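Extracellular solute-binding protein family 5 (Brucella melitensis, PDB 4ONY) probably captures peptides or related solutes in the periplasm and delivers them to an ABC transporter for import across the inner membrane. Local coordinates at residues 307-312 with 489-494; 350-355 with 560-565. All blocks are in the same frame, centred on the assembly; numbering follows the deposited sequence.

Contact 1 (307-312 with 489-494); sequences PADMLG and LASSLS
Asp309 and Ser491 carry the polar half of this contact, and a single carboxylate oxygen does most of the work. Asp309 OD1 accepts the backbone N-H of Ser491 at 2.9 Å in a nearly straight bond (176°), although that donor sits well above the carboxylate plane. The hydroxyl of the same serine supplies a second proton: Ser491 OG lies 3.1 Å from Asp309 OD1 and meets its anti lone pair. With chi1 of Ser491 at 65°, OG stands between its own N and carbonyl carbon, where hydroxyl and amide can grip one acceptor together.

The backbone bonding is sparse. Leu489 N donates to Met310 O at 3.0 Å, at the end of the pairing between antiparallel strands 310-315 and 484-489. Their mixed sheet is consistent with the periplasmic binding protein fold of this family's clan. Beyond it the chains stay close, but the Asp309 carboxylate and a water, which donates to both Pro307 O and Ser491 O, replace regular strand pairing. On the loop leading to helix 499-503, Ser492 OG accepts from Ser494 N, forming an ST turn.

Apolar contacts lie at both ends. Pro307 CD is 3.9 Å from Leu493 CD2; separately, Pro307 CG comes within 3.4 Å of Ser491 OG. At the strand end, Met310 CB meets Leu489 CD1 at 4.0 Å, while the bent thioether chain turns away toward Thr352 and Phe355.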
ATOM      1  N   PRO A 307      -1.665   7.931  -0.837  1.00 14.97           N
ATOM      2  CA  PRO A 307      -1.598   7.973  -2.306  1.00 15.22           C
ATOM      3  C   PRO A 307      -2.313   6.819  -3.005  1.00 15.30           C
ATOM      4  O   PRO A 307      -2.550   5.776  -2.424  1.00 13.65           O
ATOM      5  CB  PRO A 307      -0.103   7.897  -2.610  1.00 15.07           C
ATOM      6  CG  PRO A 307       0.548   7.376  -1.361  1.00 15.38           C
ATOM      7  CD  PRO A 307      -0.362   7.669  -0.203  1.00 15.39           C
ATOM      8  N   ALA A 308      -2.668   7.065  -4.253  1.00 15.91           N
ATOM      9  CA  ALA A 308      -3.222   6.031  -5.107  1.00 17.19           C
ATOM     10  C   ALA A 308      -2.036   5.287  -5.739  1.00 18.08           C
ATOM     11  O   ALA A 308      -1.038   5.924  -6.146  1.00 21.06           O
ATOM     12  CB  ALA A 308      -4.082   6.680  -6.171  1.00 17.14           C
ATOM     13  N   ASP A 309      -2.101   3.963  -5.788  1.00 16.98           N
ATOM     14  CA  ASP A 309      -1.019   3.161  -6.326  1.00 16.90           C
ATOM     15  C   ASP A 309      -0.796   3.567  -7.794  1.00 15.81           C
ATOM     16  O   ASP A 309      -1.759   3.789  -8.533  1.00 14.70           O
ATOM     17  CB  ASP A 309      -1.365   1.679  -6.233  1.00 17.78           C
ATOM     18  CG  ASP A 309      -1.253   1.124  -4.812  1.00 19.67           C
ATOM     19  OD1 ASP A 309      -0.746   1.801  -3.866  1.00 19.02           O
ATOM     20  OD2 ASP A 309      -1.656  -0.021  -4.669  1.00 20.49           O
ATOM     21  N   MET A 310       0.457   3.660  -8.205  1.00 15.20           N
ATOM     22  CA  MET A 310       0.770   3.837  -9.632  1.00 15.12           C
ATOM     23  C   MET A 310       0.367   2.612 -10.470  1.00 15.61           C
ATOM     24  O   MET A 310       0.573   1.459 -10.067  1.00 14.46           O
ATOM     25  CB  MET A 310       2.256   4.084  -9.802  1.00 15.92           C
ATOM     26  CG  MET A 310       2.737   4.284 -11.233  1.00 16.71           C
ATOM     27  SD  MET A 310       1.984   5.548 -12.268  1.00 17.09           S
ATOM     28  CE  MET A 310       2.653   6.993 -11.436  1.00 17.83           C
ATOM     29  N   LEU A 311      -0.261   2.887 -11.612  1.00 15.19           N
ATOM     30  CA  LEU A 311      -0.383   1.969 -12.713  1.00 15.30           C
ATOM     31  C   LEU A 311       0.127   2.757 -13.929  1.00 14.80           C
ATOM     32  O   LEU A 311      -0.321   3.867 -14.186  1.00 14.59           O
ATOM     33  CB  LEU A 311      -1.848   1.543 -12.942  1.00 15.87           C
ATOM     34  CG  LEU A 311      -2.128   0.674 -14.163  1.00 16.76           C
ATOM     35  CD1 LEU A 311      -1.433  -0.682 -14.070  1.00 17.23           C
ATOM     36  CD2 LEU A 311      -3.614   0.436 -14.329  1.00 17.47           C
ATOM     37  N   GLY A 312       1.030   2.168 -14.693  1.00 14.21           N
ATOM     38  CA  GLY A 312       1.553   2.827 -15.884  1.00 14.03           C
ATOM     39  C   GLY A 312       2.156   1.878 -16.869  1.00 14.02           C
ATOM     40  O   GLY A 312       2.457   0.723 -16.507  1.00 13.79           O
ATOM     41  N   LEU A 489       2.798   0.059  -8.603  1.00 17.85           N
ATOM     42  CA  LEU A 489       3.598   0.245  -7.385  1.00 19.53           C
ATOM     43  C   LEU A 489       2.708   0.362  -6.186  1.00 20.37           C
ATOM     44  O   LEU A 489       1.704   1.065  -6.252  1.00 20.57           O
ATOM     45  CB  LEU A 489       4.410   1.541  -7.469  1.00 20.14           C
ATOM     46  CG  LEU A 489       5.453   1.599  -8.565  1.00 20.94           C
ATOM     47  CD1 LEU A 489       5.924   3.022  -8.675  1.00 22.54           C
ATOM     48  CD2 LEU A 489       6.613   0.663  -8.286  1.00 20.63           C
ATOM     49  N   ALA A 490       3.090  -0.267  -5.089  1.00 20.62           N
ATOM     50  CA  ALA A 490       2.340  -0.148  -3.818  1.00 22.47           C
ATOM     51  C   ALA A 490       2.851   1.083  -3.082  1.00 23.03           C
ATOM     52  O   ALA A 490       3.998   1.101  -2.607  1.00 22.53           O
ATOM     53  CB  ALA A 490       2.556  -1.384  -2.974  1.00 23.22           C
ATOM     54  N   SER A 491       2.045   2.140  -3.073  1.00 22.00           N
ATOM     55  CA  SER A 491       2.503   3.439  -2.623  1.00 21.83           C
ATOM     56  C   SER A 491       2.135   3.612  -1.186  1.00 20.99           C
ATOM     57  O   SER A 491       1.200   2.970  -0.698  1.00 21.63           O
ATOM     58  CB  SER A 491       1.864   4.552  -3.463  1.00 22.91           C
ATOM     59  OG  SER A 491       0.450   4.540  -3.235  1.00 26.05           O
ATOM     60  N   SER A 492       2.814   4.531  -0.508  1.00 19.27           N
ATOM     61  CA  SER A 492       2.410   4.883   0.831  1.00 17.36           C
ATOM     62  C   SER A 492       2.868   6.275   1.196  1.00 16.48           C
ATOM     63  O   SER A 492       3.594   6.934   0.456  1.00 15.65           O
ATOM     64  CB  SER A 492       2.921   3.878   1.856  1.00 18.48           C
ATOM     65  OG  SER A 492       4.232   4.214   2.336  1.00 18.01           O
ATOM     66  N   LEU A 493       2.405   6.719   2.349  1.00 16.03           N
ATOM     67  CA  LEU A 493       2.820   7.992   2.907  1.00 17.15           C
ATOM     68  C   LEU A 493       4.175   7.882   3.618  1.00 17.76           C
ATOM     69  O   LEU A 493       4.656   8.880   4.102  1.00 18.91           O
ATOM     70  CB  LEU A 493       1.766   8.515   3.903  1.00 17.14           C
ATOM     71  CG  LEU A 493       0.527   9.163   3.288  1.00 17.32           C
ATOM     72  CD1 LEU A 493      -0.463   9.685   4.328  1.00 17.97           C
ATOM     73  CD2 LEU A 493       0.880  10.302   2.346  1.00 17.27           C
ATOM     74  N   SER A 494       4.783   6.702   3.651  1.00 18.31           N
ATOM     75  CA  SER A 494       6.068   6.494   4.342  1.00 18.44           C
ATOM     76  C   SER A 494       7.067   5.789   3.466  1.00 18.25           C
ATOM     77  O   SER A 494       7.567   4.716   3.822  1.00 17.14           O
ATOM     78  CB  SER A 494       5.808   5.608   5.550  1.00 21.06           C
ATOM     79  OG  SER A 494       4.808   6.231   6.346  1.00 24.14           O
TER
HETATM   80  O   HOH W   1      -1.332   4.393  -0.269  1.00 22.53           O

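Contact 2 (350-355 with 560-565); sequences RRTQSF and LYHLPY
A chi1 of 66° folds the His562 ring between its own backbone N and carbonyl carbon, and a chi1 of -65° sets Thr352 OG1 beside its backbone N; together these turns bring ND1, at the edge of the ring, up to the hydroxyl. His562 ND1 donates to Thr352 OG1 at 2.8 Å, with the oxygen tilted slightly from the ring plane, and Arg351 O lies at the ring edge.

The short strand 350-351 pairs antiparallel with the end of strand 557-562, forming an edge of the mixed sheet. Arg350 and His562 are its hydrogen-bonded pair, Arg350 N to His562 O at 3.0 Å and His562 N to Arg350 O at 3.1 Å. Thr352 N continues the pairing to Leu560 O, which also takes a weak bond from Arg351 NE; the guanidinium's NH2 turns to Pro559 O. Pro564 CG rests over one face of the Arg350 guanidinium, near its rim.

Thr352 OG1 also donates to a water at 2.6 Å, and that water donates to Tyr561 O. Because the hydroxyl gives its proton to water, it can accept from the imidazole, which implies that ND1 of His562 carries a hydrogen.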
ATOM      1  N   ARG A 350      -9.698   8.691 -12.926  1.00 17.12           N
ATOM      2  CA  ARG A 350      -9.027   9.949 -13.000  1.00 18.59           C
ATOM      3  C   ARG A 350      -7.599   9.668 -13.381  1.00 16.18           C
ATOM      4  O   ARG A 350      -6.993   8.656 -12.968  1.00 15.13           O
ATOM      5  CB  ARG A 350      -9.085  10.702 -11.640  1.00 22.78           C
ATOM      6  CG  ARG A 350      -9.502  12.183 -11.737  1.00 29.63           C
ATOM      7  CD  ARG A 350     -11.019  12.504 -11.478  1.00 35.00           C
ATOM      8  NE  ARG A 350     -11.952  11.723 -12.325  1.00 41.24           N
ATOM      9  CZ  ARG A 350     -13.299  11.819 -12.346  1.00 43.13           C
ATOM     10  NH1 ARG A 350     -14.014  11.009 -13.120  1.00 40.32           N
ATOM     11  NH2 ARG A 350     -13.946  12.696 -11.592  1.00 49.28           N
ATOM     12  N   ARG A 351      -7.020  10.606 -14.119  1.00 14.95           N
ATOM     13  CA  ARG A 351      -5.665  10.442 -14.611  1.00 13.91           C
ATOM     14  C   ARG A 351      -4.664  10.456 -13.448  1.00 13.60           C
ATOM     15  O   ARG A 351      -4.736  11.305 -12.571  1.00 14.14           O
ATOM     16  CB  ARG A 351      -5.295  11.596 -15.567  1.00 13.45           C
ATOM     17  CG  ARG A 351      -3.970  11.352 -16.307  1.00 13.06           C
ATOM     18  CD  ARG A 351      -4.065  10.241 -17.349  1.00 13.20           C
ATOM     19  NE  ARG A 351      -2.759   9.764 -17.832  1.00 13.26           N
ATOM     20  CZ  ARG A 351      -2.134  10.184 -18.960  1.00 13.15           C
ATOM     21  NH1 ARG A 351      -2.656  11.106 -19.747  1.00 13.21           N
ATOM     22  NH2 ARG A 351      -0.979   9.641 -19.298  1.00 12.77           N
ATOM     23  N   THR A 352      -3.717   9.539 -13.469  1.00 13.11           N
ATOM     24  CA  THR A 352      -2.641   9.525 -12.483  1.00 12.79           C
ATOM     25  C   THR A 352      -1.506  10.369 -13.060  1.00 12.69           C
ATOM     26  O   THR A 352      -1.142  10.230 -14.225  1.00 12.65           O
ATOM     27  CB  THR A 352      -2.158   8.082 -12.235  1.00 12.73           C
ATOM     28  OG1 THR A 352      -3.209   7.303 -11.627  1.00 12.50           O
ATOM     29  CG2 THR A 352      -0.941   8.089 -11.346  1.00 12.32           C
ATOM     30  N   GLN A 353      -0.945  11.231 -12.247  1.00 12.78           N
ATOM     31  CA  GLN A 353       0.142  12.105 -12.676  1.00 13.20           C
ATOM     32  C   GLN A 353       1.469  11.940 -11.857  1.00 12.46           C
ATOM     33  O   GLN A 353       2.499  12.194 -12.386  1.00 12.00           O
ATOM     34  CB  GLN A 353      -0.300  13.567 -12.544  1.00 14.44           C
ATOM     35  CG  GLN A 353      -1.611  13.910 -13.229  1.00 15.96           C
ATOM     36  CD  GLN A 353      -1.904  15.385 -13.124  1.00 17.32           C
ATOM     37  OE1 GLN A 353      -1.265  16.208 -13.722  1.00 17.31           O
ATOM     38  NE2 GLN A 353      -2.809  15.716 -12.257  1.00 21.74           N
ATOM     39  N   SER A 354       1.376  11.586 -10.581  1.00 12.01           N
ATOM     40  CA  SER A 354       2.501  11.534  -9.648  1.00 11.59           C
ATOM     41  C   SER A 354       2.682  10.097  -9.148  1.00 11.37           C
ATOM     42  O   SER A 354       1.699   9.352  -9.068  1.00 11.08           O
ATOM     43  CB  SER A 354       2.152  12.401  -8.438  1.00 11.41           C
ATOM     44  OG  SER A 354       3.072  12.284  -7.350  1.00 11.33           O
ATOM     45  N   PHE A 355       3.898   9.785  -8.726  1.00 11.26           N
ATOM     46  CA  PHE A 355       4.169   8.540  -8.030  1.00 11.93           C
ATOM     47  C   PHE A 355       3.671   8.564  -6.577  1.00 11.96           C
ATOM     48  O   PHE A 355       3.721   7.541  -5.928  1.00 12.24           O
ATOM     49  CB  PHE A 355       5.662   8.221  -8.118  1.00 11.86           C
ATOM     50  CG  PHE A 355       6.115   7.904  -9.523  1.00 12.01           C
ATOM     51  CD1 PHE A 355       6.046   6.634  -9.994  1.00 12.22           C
ATOM     52  CD2 PHE A 355       6.555   8.886 -10.359  1.00 12.75           C
ATOM     53  CE1 PHE A 355       6.435   6.328 -11.267  1.00 12.67           C
ATOM     54  CE2 PHE A 355       6.940   8.605 -11.657  1.00 12.41           C
ATOM     55  CZ  PHE A 355       6.894   7.318 -12.106  1.00 12.32           C
ATOM     56  N   LEU A 560      -0.986   6.040 -15.893  1.00 12.84           N
ATOM     57  CA  LEU A 560      -2.312   5.764 -16.418  1.00 12.79           C
ATOM     58  C   LEU A 560      -3.366   6.401 -15.534  1.00 13.05           C
ATOM     59  O   LEU A 560      -3.574   7.609 -15.644  1.00 13.02           O
ATOM     60  CB  LEU A 560      -2.494   4.255 -16.612  1.00 13.23           C
ATOM     61  CG  LEU A 560      -1.651   3.669 -17.751  1.00 13.33           C
ATOM     62  CD1 LEU A 560      -1.719   2.140 -17.866  1.00 13.31           C
ATOM     63  CD2 LEU A 560      -2.034   4.314 -19.066  1.00 13.99           C
ATOM     64  N   TYR A 561      -4.000   5.638 -14.634  1.00 12.93           N
ATOM     65  CA  TYR A 561      -5.185   6.095 -13.968  1.00 13.90           C
ATOM     66  C   TYR A 561      -5.488   5.298 -12.709  1.00 14.19           C
ATOM     67  O   TYR A 561      -4.931   4.218 -12.472  1.00 14.52           O
ATOM     68  CB  TYR A 561      -6.386   6.037 -14.937  1.00 14.96           C
ATOM     69  CG  TYR A 561      -6.424   4.731 -15.700  1.00 15.67           C
ATOM     70  CD1 TYR A 561      -6.802   3.546 -15.077  1.00 16.26           C
ATOM     71  CD2 TYR A 561      -6.037   4.684 -17.000  1.00 15.57           C
ATOM     72  CE1 TYR A 561      -6.793   2.342 -15.765  1.00 17.42           C
ATOM     73  CE2 TYR A 561      -6.064   3.511 -17.692  1.00 17.04           C
ATOM     74  CZ  TYR A 561      -6.430   2.346 -17.074  1.00 17.16           C
ATOM     75  OH  TYR A 561      -6.422   1.198 -17.805  1.00 18.58           O
ATOM     76  N   HIS A 562      -6.362   5.866 -11.907  1.00 14.54           N
ATOM     77  CA  HIS A 562      -6.716   5.343 -10.600  1.00 15.06           C
ATOM     78  C   HIS A 562      -8.136   5.786 -10.308  1.00 15.60           C
ATOM     79  O   HIS A 562      -8.665   6.717 -10.968  1.00 16.14           O
ATOM     80  CB  HIS A 562      -5.767   5.924  -9.529  1.00 14.82           C
ATOM     81  CG  HIS A 562      -5.913   7.396  -9.331  1.00 14.52           C
ATOM     82  ND1 HIS A 562      -5.354   8.328 -10.187  1.00 14.77           N
ATOM     83  CD2 HIS A 562      -6.612   8.108  -8.419  1.00 15.20           C
ATOM     84  CE1 HIS A 562      -5.729   9.546  -9.832  1.00 14.74           C
ATOM     85  NE2 HIS A 562      -6.478   9.442  -8.752  1.00 15.32           N
ATOM     86  N   LEU A 563      -8.735   5.184  -9.298  1.00 16.23           N
ATOM     87  CA  LEU A 563     -10.087   5.550  -8.887  1.00 16.94           C
ATOM     88  C   LEU A 563      -9.995   6.673  -7.872  1.00 16.82           C
ATOM     89  O   LEU A 563      -9.355   6.521  -6.897  1.00 17.15           O
ATOM     90  CB  LEU A 563     -10.786   4.323  -8.264  1.00 18.25           C
ATOM     91  CG  LEU A 563     -11.192   3.256  -9.278  1.00 18.73           C
ATOM     92  CD1 LEU A 563     -11.819   2.093  -8.556  1.00 20.00           C
ATOM     93  CD2 LEU A 563     -12.154   3.819 -10.319  1.00 19.52           C
ATOM     94  N   PRO A 564     -10.661   7.803  -8.088  1.00 17.03           N
ATOM     95  CA  PRO A 564     -10.518   8.868  -7.127  1.00 17.71           C
ATOM     96  C   PRO A 564     -11.296   8.713  -5.795  1.00 18.94           C
ATOM     97  O   PRO A 564     -10.992   9.424  -4.821  1.00 17.38           O
ATOM     98  CB  PRO A 564     -11.044  10.074  -7.889  1.00 18.11           C
ATOM     99  CG  PRO A 564     -12.056   9.513  -8.841  1.00 18.27           C
ATOM    100  CD  PRO A 564     -11.481   8.191  -9.240  1.00 17.74           C
ATOM    101  N   TYR A 565     -12.259   7.788  -5.740  1.00 16.81           N
ATOM    102  CA  TYR A 565     -12.936   7.485  -4.496  1.00 17.13           C
ATOM    103  C   TYR A 565     -12.836   5.998  -4.183  1.00 16.17           C
ATOM    104  O   TYR A 565     -12.838   5.170  -5.093  1.00 16.39           O
ATOM    105  CB  TYR A 565     -14.413   7.872  -4.619  1.00 18.97           C
ATOM    106  CG  TYR A 565     -14.656   9.347  -4.869  1.00 21.44           C
ATOM    107  CD1 TYR A 565     -14.777  10.227  -3.808  1.00 24.48           C
ATOM    108  CD2 TYR A 565     -14.763   9.844  -6.143  1.00 23.18           C
ATOM    109  CE1 TYR A 565     -14.997  11.576  -4.001  1.00 27.09           C
ATOM    110  CE2 TYR A 565     -14.967  11.219  -6.370  1.00 25.90           C
ATOM    111  CZ  TYR A 565     -15.080  12.088  -5.287  1.00 27.52           C
ATOM    112  OH  TYR A 565     -15.307  13.476  -5.379  1.00 29.49           O
TER
HETATM  113  O   HOH W   2      -2.411   4.940 -10.858  1.00 18.02           O

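Contact 1 and contact 2 are two junctions of one mixed sheet, their centres 10 Å apart, separated by the pairing of strands 557-562 and 310-315. Strand 350-351 adds an outer edge beyond strand 557-562. To the intervening pairing belongs the probable hydrogen bond between Leu311 O and Leu560 N, 2.8 Å apart, which joins the two contacts directly. Side chains fill in around this seam, with Met310 CE packed 3.7 Å from Phe355 CD1 and Ala308 CB 3.7 Å from His562 CD2. Their segments alternate along the chain, so the sheet ties together widely separated parts of the sequence. The bound ether molecule lies elsewhere, among Gln222, Gln225, Arg226, Tyr256 and Tyr257; neither contact contributes to that pocket.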